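Long-range contact in galactose-binding lectin (Arachis hypogaea, PDB 6VAW), which binds galactose and galactose-based glycomimetics as a homotetrameric legume lectin that carries calcium and manganese ions in each subunit: residues A[149-163]-A[176-190]. Residues are numbered along the deposited sequence; the frame is centred on the assembly and turned at random.
Sequences KTVPWNSVSGAVVKV and VAVTNDNGDITTIAQ
Backbone bonds join 149-163 to 176-190 as neighbouring antiparallel strands of one sheet: in the hydrogen-bonded pair Lys162-Thr179, Lys162 N gives to Thr179 O (3.2 Å) and Thr179 N to Lys162 O (2.8 Å), both nearly straight. Before Lys162, toward Val160, the strands part, and a water donates to both Val160 O and Thr179 O.

One polar link between the layers is Trp153 with Asn180. Indole NE1 reaches a lone pair of Asn180 OD1 at 2.8 Å, but the bond is bent (131°) because OD1 lies 32° out of the ring plane. The other branch of the amide, ND2, donates to Asp184 O, which also accepts from Asn180 N; bonds at OD1 and ND2 thus hold the carboxamide and limit its rotation. Thr186 OG1 sits at the indole edge, near CD1, and shares a water with Pro152 O.

At the far end Lys149 stretches out fully, its CG trans to the backbone N (chi1 -156°), and brings NZ to Ala189 O at 3.0 Å, almost in line with the carbonyl. Two waters also accept from NZ, one of them also accepting from Ala189 N, the other donating to Gln190 OE1.

Apolar contacts fill the space between. Val178 CG1 lies against Val161 CG1 (3.5 Å) and Trp153 CE2 (4.3 Å), while Val151 CG1 wedges between Thr186 CG2 and Ile188 CB, both at 3.8 Å. Val163 and Val178 also touch Phe122 of strand 117-123.

Strands 149-152 and 185-190 face each other from separate sheets, their axes 7.4 Å apart, as in the two-sheet sandwich of the legume lectin (concanavalin-like) fold.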
loop_
_atom_site.group_PDB
_atom_site.type_symbol
_atom_site.label_atom_id
_atom_site.label_comp_id
_atom_site.label_asym_id
_atom_site.label_seq_id
_atom_site.Cartn_x
_atom_site.Cartn_y
_atom_site.Cartn_z
ATOM N N LYS A 149 11.889 -22.658 -21.830
ATOM C CA LYS A 149 13.215 -22.075 -21.707
ATOM C C LYS A 149 13.772 -22.298 -20.311
ATOM O O LYS A 149 13.024 -22.310 -19.348
ATOM C CB LYS A 149 13.120 -20.565 -21.998
ATOM C CG LYS A 149 14.405 -19.935 -22.456
ATOM C CD LYS A 149 14.203 -18.463 -22.450
ATOM C CE LYS A 149 15.195 -17.753 -23.275
ATOM N NZ LYS A 149 14.726 -16.380 -23.471
ATOM N N THR A 150 15.089 -22.446 -20.209
ATOM C CA THR A 150 15.782 -22.589 -18.926
ATOM C C THR A 150 17.043 -21.730 -18.921
ATOM O O THR A 150 17.573 -21.367 -19.978
ATOM C CB THR A 150 16.158 -24.060 -18.558
ATOM O OG1 THR A 150 17.175 -24.531 -19.429
ATOM C CG2 THR A 150 14.972 -25.017 -18.490
ATOM N N VAL A 151 17.555 -21.488 -17.723
ATOM C CA VAL A 151 18.807 -20.764 -17.496
ATOM C C VAL A 151 19.556 -21.514 -16.377
ATOM O O VAL A 151 18.919 -21.880 -15.366
ATOM C CB VAL A 151 18.604 -19.250 -17.179
ATOM C CG1 VAL A 151 17.787 -19.028 -15.906
ATOM C CG2 VAL A 151 19.933 -18.502 -17.103
ATOM N N PRO A 152 20.891 -21.723 -16.493
ATOM C CA PRO A 152 21.609 -22.399 -15.391
ATOM C C PRO A 152 21.558 -21.547 -14.113
ATOM O O PRO A 152 21.549 -20.315 -14.153
ATOM C CB PRO A 152 23.033 -22.553 -15.930
ATOM C CG PRO A 152 22.900 -22.428 -17.433
ATOM C CD PRO A 152 21.807 -21.407 -17.611
ATOM N N TRP A 153 21.438 -22.227 -12.987
ATOM C CA TRP A 153 21.325 -21.620 -11.676
ATOM C C TRP A 153 21.978 -22.574 -10.668
ATOM O O TRP A 153 22.396 -23.672 -11.044
ATOM C CB TRP A 153 19.824 -21.339 -11.404
ATOM C CG TRP A 153 19.464 -20.817 -10.042
ATOM C CD1 TRP A 153 19.779 -19.597 -9.517
ATOM C CD2 TRP A 153 18.646 -21.477 -9.067
ATOM N NE1 TRP A 153 19.230 -19.467 -8.263
ATOM C CE2 TRP A 153 18.537 -20.612 -7.956
ATOM C CE3 TRP A 153 17.986 -22.717 -9.027
ATOM C CZ2 TRP A 153 17.791 -20.945 -6.815
ATOM C CZ3 TRP A 153 17.264 -23.055 -7.888
ATOM C CH2 TRP A 153 17.167 -22.172 -6.803
ATOM N N ASN A 154 22.168 -22.131 -9.437
ATOM C CA ASN A 154 22.754 -22.992 -8.409
ATOM C C ASN A 154 21.904 -22.912 -7.149
ATOM O O ASN A 154 21.736 -21.819 -6.606
ATOM C CB ASN A 154 24.215 -22.597 -8.128
ATOM C CG ASN A 154 24.922 -23.444 -7.086
ATOM O OD1 ASN A 154 24.668 -24.649 -6.931
ATOM N ND2 ASN A 154 25.851 -22.830 -6.363
ATOM N N SER A 155 21.348 -24.063 -6.696
ATOM C CA SER A 155 20.549 -24.070 -5.472
ATOM C C SER A 155 21.479 -24.337 -4.283
ATOM O O SER A 155 22.034 -25.428 -4.153
ATOM C CB SER A 155 19.414 -25.089 -5.546
ATOM O OG SER A 155 18.575 -25.048 -4.397
ATOM N N VAL A 156 21.685 -23.307 -3.456
ATOM C CA VAL A 156 22.558 -23.356 -2.279
ATOM C C VAL A 156 21.718 -23.762 -1.050
ATOM O O VAL A 156 20.739 -23.100 -0.707
ATOM C CB VAL A 156 23.322 -22.012 -2.072
ATOM C CG1 VAL A 156 24.186 -22.046 -0.807
ATOM C CG2 VAL A 156 24.173 -21.668 -3.299
ATOM N N SER A 157 22.107 -24.864 -0.404
ATOM C CA SER A 157 21.399 -25.395 0.773
ATOM C C SER A 157 21.426 -24.411 1.940
ATOM O O SER A 157 22.493 -23.929 2.321
ATOM C CB SER A 157 21.999 -26.731 1.197
ATOM O OG SER A 157 21.267 -27.295 2.274
ATOM N N GLY A 158 20.238 -24.092 2.465
ATOM C CA GLY A 158 20.062 -23.146 3.560
ATOM C C GLY A 158 20.056 -21.673 3.173
ATOM O O GLY A 158 19.937 -20.812 4.048
ATOM N N ALA A 159 20.217 -21.359 1.873
ATOM C CA ALA A 159 20.266 -19.982 1.417
ATOM C C ALA A 159 18.875 -19.420 1.129
ATOM O O ALA A 159 18.049 -20.097 0.511
ATOM C CB ALA A 159 21.132 -19.866 0.169
ATOM N N VAL A 160 18.615 -18.180 1.578
ATOM C CA VAL A 160 17.362 -17.501 1.302
ATOM C C VAL A 160 17.490 -16.896 -0.103
ATOM O O VAL A 160 18.442 -16.161 -0.374
ATOM C CB VAL A 160 16.976 -16.455 2.376
ATOM C CG1 VAL A 160 15.709 -15.707 1.983
ATOM C CG2 VAL A 160 16.797 -17.113 3.732
ATOM N N VAL A 161 16.566 -17.262 -0.998
ATOM C CA VAL A 161 16.543 -16.797 -2.388
ATOM C C VAL A 161 15.374 -15.797 -2.556
ATOM O O VAL A 161 14.268 -16.062 -2.082
ATOM C CB VAL A 161 16.444 -17.994 -3.379
ATOM C CG1 VAL A 161 16.408 -17.502 -4.824
ATOM C CG2 VAL A 161 17.588 -18.989 -3.181
ATOM N N LYS A 162 15.641 -14.648 -3.199
ATOM C CA LYS A 162 14.655 -13.607 -3.499
ATOM C C LYS A 162 14.333 -13.645 -4.992
ATOM O O LYS A 162 15.234 -13.785 -5.826
ATOM C CB LYS A 162 15.154 -12.203 -3.084
ATOM C CG LYS A 162 15.364 -12.064 -1.590
ATOM C CD LYS A 162 15.692 -10.661 -1.150
ATOM C CE LYS A 162 15.794 -10.627 0.352
ATOM N NZ LYS A 162 16.997 -11.341 0.885
ATOM N N VAL A 163 13.049 -13.566 -5.324
ATOM C CA VAL A 163 12.591 -13.602 -6.717
ATOM C C VAL A 163 11.635 -12.433 -6.958
ATOM O O VAL A 163 10.783 -12.137 -6.123
ATOM C CB VAL A 163 11.931 -14.963 -7.106
ATOM C CG1 VAL A 163 11.588 -15.003 -8.607
ATOM C CG2 VAL A 163 12.823 -16.158 -6.723
ATOM N N VAL A 176 11.761 -12.643 -15.093
ATOM C CA VAL A 176 12.112 -13.201 -13.774
ATOM C C VAL A 176 13.538 -12.793 -13.391
ATOM O O VAL A 176 14.463 -12.981 -14.189
ATOM C CB VAL A 176 11.976 -14.754 -13.781
ATOM C CG1 VAL A 176 12.278 -15.356 -12.405
ATOM C CG2 VAL A 176 10.612 -15.206 -14.284
ATOM N N ALA A 177 13.708 -12.283 -12.168
ATOM C CA ALA A 177 15.024 -11.947 -11.613
ATOM C C ALA A 177 15.153 -12.688 -10.288
ATOM O O ALA A 177 14.307 -12.517 -9.409
ATOM C CB ALA A 177 15.208 -10.438 -11.435
ATOM N N VAL A 178 16.197 -13.505 -10.175
ATOM C CA VAL A 178 16.497 -14.340 -9.010
ATOM C C VAL A 178 17.781 -13.861 -8.349
ATOM O O VAL A 178 18.834 -13.865 -8.992
ATOM C CB VAL A 178 16.601 -15.825 -9.441
ATOM C CG1 VAL A 178 16.729 -16.740 -8.240
ATOM C CG2 VAL A 178 15.425 -16.228 -10.323
ATOM N N THR A 179 17.694 -13.431 -7.083
ATOM C CA THR A 179 18.828 -12.909 -6.318
ATOM C C THR A 179 19.325 -13.974 -5.361
ATOM O O THR A 179 18.605 -14.347 -4.438
ATOM C CB THR A 179 18.458 -11.598 -5.574
ATOM O OG1 THR A 179 17.928 -10.649 -6.497
ATOM C CG2 THR A 179 19.645 -10.968 -4.876
ATOM N N ASN A 180 20.574 -14.416 -5.549
ATOM C CA ASN A 180 21.200 -15.434 -4.697
ATOM C C ASN A 180 21.907 -14.810 -3.476
ATOM O O ASN A 180 22.006 -13.581 -3.352
ATOM C CB ASN A 180 22.183 -16.283 -5.506
ATOM C CG ASN A 180 21.540 -16.958 -6.682
ATOM O OD1 ASN A 180 20.899 -18.007 -6.542
ATOM N ND2 ASN A 180 21.653 -16.330 -7.858
ATOM N N ASP A 181 22.388 -15.701 -2.584
ATOM C CA ASP A 181 23.098 -15.460 -1.327
ATOM C C ASP A 181 24.429 -14.753 -1.575
ATOM O O ASP A 181 24.766 -13.836 -0.828
ATOM C CB ASP A 181 23.337 -16.834 -0.628
ATOM C CG ASP A 181 23.778 -16.785 0.815
ATOM O OD1 ASP A 181 23.111 -16.090 1.617
ATOM O OD2 ASP A 181 24.729 -17.513 1.164
ATOM N N ASN A 182 25.176 -15.173 -2.625
ATOM C CA ASN A 182 26.485 -14.624 -2.984
ATOM C C ASN A 182 26.358 -13.239 -3.673
ATOM O O ASN A 182 27.371 -12.676 -4.111
ATOM C CB ASN A 182 27.261 -15.635 -3.851
ATOM C CG ASN A 182 26.985 -15.637 -5.342
ATOM O OD1 ASN A 182 27.914 -15.759 -6.143
ATOM N ND2 ASN A 182 25.723 -15.530 -5.762
ATOM N N GLY A 183 25.125 -12.719 -3.748
ATOM C CA GLY A 183 24.811 -11.416 -4.322
ATOM C C GLY A 183 24.508 -11.360 -5.810
ATOM O O GLY A 183 23.920 -10.377 -6.269
ATOM N N ASP A 184 24.907 -12.392 -6.576
ATOM C CA ASP A 184 24.703 -12.453 -8.030
ATOM C C ASP A 184 23.237 -12.596 -8.415
ATOM O O ASP A 184 22.462 -13.197 -7.673
ATOM C CB ASP A 184 25.493 -13.620 -8.639
ATOM C CG ASP A 184 27.013 -13.515 -8.572
ATOM O OD1 ASP A 184 27.523 -12.615 -7.862
ATOM O OD2 ASP A 184 27.693 -14.350 -9.212
ATOM N N ILE A 185 22.857 -12.025 -9.570
ATOM C CA ILE A 185 21.505 -12.132 -10.101
ATOM C C ILE A 185 21.503 -13.078 -11.292
ATOM O O ILE A 185 22.473 -13.141 -12.049
ATOM C CB ILE A 185 20.788 -10.782 -10.443
ATOM C CG1 ILE A 185 21.662 -9.822 -11.249
ATOM C CG2 ILE A 185 20.204 -10.115 -9.213
ATOM C CD1 ILE A 185 21.186 -9.702 -12.573
ATOM N N THR A 186 20.405 -13.823 -11.436
ATOM C CA THR A 186 20.075 -14.722 -12.549
ATOM C C THR A 186 18.753 -14.206 -13.151
ATOM O O THR A 186 17.828 -13.924 -12.399
ATOM C CB THR A 186 19.973 -16.179 -12.069
ATOM O OG1 THR A 186 21.159 -16.531 -11.355
ATOM C CG2 THR A 186 19.729 -17.163 -13.210
ATOM N N THR A 187 18.656 -14.095 -14.476
ATOM C CA THR A 187 17.402 -13.657 -15.087
ATOM C C THR A 187 16.969 -14.591 -16.197
ATOM O O THR A 187 17.800 -15.233 -16.840
ATOM C CB THR A 187 17.474 -12.201 -15.645
ATOM O OG1 THR A 187 18.353 -12.156 -16.773
ATOM C CG2 THR A 187 17.868 -11.154 -14.598
ATOM N N ILE A 188 15.670 -14.587 -16.480
ATOM C CA ILE A 188 15.093 -15.363 -17.581
ATOM C C ILE A 188 13.801 -14.671 -17.959
ATOM O O ILE A 188 13.105 -14.178 -17.084
ATOM C CB ILE A 188 14.901 -16.877 -17.239
ATOM C CG1 ILE A 188 14.566 -17.689 -18.511
ATOM C CG2 ILE A 188 13.876 -17.127 -16.070
ATOM C CD1 ILE A 188 14.486 -19.194 -18.314
ATOM N N ALA A 189 13.516 -14.587 -19.258
ATOM C CA ALA A 189 12.300 -13.946 -19.755
ATOM C C ALA A 189 11.773 -14.708 -20.956
ATOM O O ALA A 189 12.541 -15.278 -21.730
ATOM C CB ALA A 189 12.547 -12.483 -20.104
ATOM N N GLN A 190 10.466 -14.746 -21.086
ATOM C CA GLN A 190 9.830 -15.488 -22.185
ATOM C C GLN A 190 8.493 -14.865 -22.504
ATOM O O GLN A 190 7.737 -14.557 -21.586
ATOM C CB GLN A 190 9.645 -16.983 -21.785
ATOM C CG GLN A 190 8.806 -17.852 -22.759
ATOM C CD GLN A 190 9.527 -17.982 -24.085
ATOM O OE1 GLN A 190 10.689 -18.351 -24.128
ATOM N NE2 GLN A 190 8.855 -17.689 -25.191
HETATM O O HOH W 1 15.955 -15.320 -20.981
HETATM O O HOH W 2 12.357 -16.288 -24.822
HETATM O O HOH W 3 22.750 -18.610 -12.415
HETATM O O HOH W 4 18.790 -13.764 -1.820
HETATM O O HOH W 5 20.741 -16.837 2.784
HETATM O O HOH W 6 15.267 -10.867 -7.039
#